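Local coordinates for oxysterol-binding protein homolog 3 (Saccharomyces cerevisiae, PDB 4IC4) that transfers lipids between membranes in phosphoinositide-coupled fashion, carrying them in a hydrophobic pocket, and binds phosphatidylinositol 4-phosphate through its OSBP-related domain, at residues A[205-208]-A[213-216]. Sequence-based numbering, arbitrary orientation.
Sequences LKNL and RYME
Lys206 and Tyr214 form an antiparallel hydrogen-bonded pair at the closing end of the hairpin built from strands 203-206 and 214-225: Lys206 N donates to Tyr214 O at 2.8 Å, and Tyr214 N returns a longer bond to Lys206 O at 3.2 Å. On the sheet face that carries these two residues, Lys206 CB lies over one face of the Tyr214 ring, 4.1 Å from its centroid and displaced toward the rim, a CH-pi contact. The lysine chain runs on fully extended past the phenol end, with CD 3.3 Å from Tyr214 OH, and delivers NZ to Glu216. There NZ makes a salt bridge of 2.8 Å with Glu216 OE1, which it meets from above the carboxylate plane. A water in the plane of the Tyr214 ring, at its edge, ties the group together: it accepts from Lys206 NZ, hydrogen-bonds to Tyr214 OH at 2.6 Å and also hydrogen-bonds to Glu216 OE2, an oxygen that takes the backbone N-H of Ser245 as well. Leu205 and Met215, a non-hydrogen-bonded pair, occupy the other face, where Leu205 CD1 packs on Met215 CG at 3.5 Å and both side chains reach Leu179 of strand 177-189. Nearer the turn, Arg213 bends at chi3 (51°), bringing its guanidinium obliquely past the methyls of Leu205 and Leu208; the Arg213 side chain lies about 7 Å from that of Lys118, a residue that binds phosphatidylinositol 4-phosphate. Its buried NE has no hydrogen-bonding partner in the model. The hairpin end thus has two unlike faces, apolar packing against the neighbouring strand on one and a water-bridged ionic cluster on the other, in which Glu216 probably stabilises the lysine's positive charge and restrains its ammonium beside the phenol.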
loop_
_atom_site.group_PDB
_atom_site.type_symbol
_atom_site.label_atom_id
_atom_site.label_comp_id
_atom_site.label_asym_id
_atom_site.label_seq_id
_atom_site.Cartn_x
_atom_site.Cartn_y
_atom_site.Cartn_z
ATOM N N LEU A 205 0.610 12.314 -10.524
ATOM C CA LEU A 205 0.247 13.370 -9.583
ATOM C C LEU A 205 0.234 14.678 -10.373
ATOM O O LEU A 205 1.267 15.101 -10.890
ATOM C CB LEU A 205 1.278 13.448 -8.451
ATOM C CG LEU A 205 1.089 14.525 -7.379
ATOM C CD1 LEU A 205 -0.270 14.371 -6.716
ATOM C CD2 LEU A 205 2.204 14.408 -6.349
ATOM N N LYS A 206 -0.936 15.308 -10.467
ATOM C CA LYS A 206 -1.084 16.555 -11.219
ATOM C C LYS A 206 -1.317 17.809 -10.379
ATOM O O LYS A 206 -1.559 17.735 -9.175
ATOM C CB LYS A 206 -2.222 16.418 -12.231
ATOM C CG LYS A 206 -1.961 15.407 -13.332
ATOM C CD LYS A 206 -3.108 15.392 -14.327
ATOM C CE LYS A 206 -2.806 14.490 -15.510
ATOM N NZ LYS A 206 -3.903 14.523 -16.518
ATOM N N ASN A 207 -1.249 18.963 -11.045
ATOM C CA ASN A 207 -1.436 20.268 -10.410
ATOM C C ASN A 207 -0.404 20.547 -9.323
ATOM O O ASN A 207 -0.748 20.974 -8.222
ATOM C CB ASN A 207 -2.847 20.394 -9.821
ATOM C CG ASN A 207 -3.913 20.590 -10.886
ATOM O OD1 ASN A 207 -5.081 20.826 -10.574
ATOM N ND2 ASN A 207 -3.516 20.491 -12.149
ATOM N N LEU A 208 0.863 20.315 -9.643
ATOM C CA LEU A 208 1.942 20.550 -8.692
ATOM C C LEU A 208 2.268 22.038 -8.619
ATOM O O LEU A 208 2.708 22.537 -7.585
ATOM C CB LEU A 208 3.192 19.772 -9.110
ATOM C CG LEU A 208 3.082 18.247 -9.150
ATOM C CD1 LEU A 208 4.387 17.661 -9.661
ATOM C CD2 LEU A 208 2.763 17.714 -7.760
ATOM N N ARG A 213 -3.984 19.781 -6.057
ATOM C CA ARG A 213 -3.257 18.602 -6.507
ATOM C C ARG A 213 -4.166 17.381 -6.467
ATOM O O ARG A 213 -5.083 17.311 -5.653
ATOM C CB ARG A 213 -2.046 18.362 -5.600
ATOM C CG ARG A 213 -0.993 19.456 -5.663
ATOM C CD ARG A 213 -0.026 19.369 -4.491
ATOM N NE ARG A 213 0.529 18.029 -4.329
ATOM C CZ ARG A 213 1.388 17.687 -3.373
ATOM N NH1 ARG A 213 1.796 18.592 -2.490
ATOM N NH2 ARG A 213 1.832 16.439 -3.293
ATOM N N TYR A 214 -3.911 16.426 -7.354
ATOM C CA TYR A 214 -4.695 15.196 -7.397
ATOM C C TYR A 214 -3.952 14.108 -8.161
ATOM O O TYR A 214 -2.978 14.376 -8.862
ATOM C CB TYR A 214 -6.070 15.449 -8.033
ATOM C CG TYR A 214 -6.054 15.755 -9.514
ATOM C CD1 TYR A 214 -6.017 14.732 -10.461
ATOM C CD2 TYR A 214 -6.084 17.072 -9.970
ATOM C CE1 TYR A 214 -6.012 15.014 -11.826
ATOM C CE2 TYR A 214 -6.076 17.365 -11.330
ATOM C CZ TYR A 214 -6.041 16.334 -12.251
ATOM O OH TYR A 214 -6.030 16.628 -13.596
ATOM N N MET A 215 -4.416 12.874 -8.008
ATOM C CA MET A 215 -3.803 11.740 -8.683
ATOM C C MET A 215 -4.818 10.988 -9.522
ATOM O O MET A 215 -6.010 10.978 -9.218
ATOM C CB MET A 215 -3.196 10.780 -7.662
ATOM C CG MET A 215 -1.914 11.273 -7.039
ATOM S SD MET A 215 -1.350 10.191 -5.713
ATOM C CE MET A 215 -1.038 8.672 -6.614
ATOM N N GLU A 216 -4.333 10.355 -10.582
ATOM C CA GLU A 216 -5.197 9.574 -11.454
ATOM C C GLU A 216 -4.372 8.489 -12.136
ATOM O O GLU A 216 -3.190 8.682 -12.437
ATOM C CB GLU A 216 -5.856 10.475 -12.508
ATOM C CG GLU A 216 -4.919 10.967 -13.601
ATOM C CD GLU A 216 -5.601 11.902 -14.588
ATOM O OE1 GLU A 216 -5.041 12.115 -15.684
ATOM O OE2 GLU A 216 -6.687 12.432 -14.267
HETATM O O HOH W 1 -6.597 14.919 -15.466
#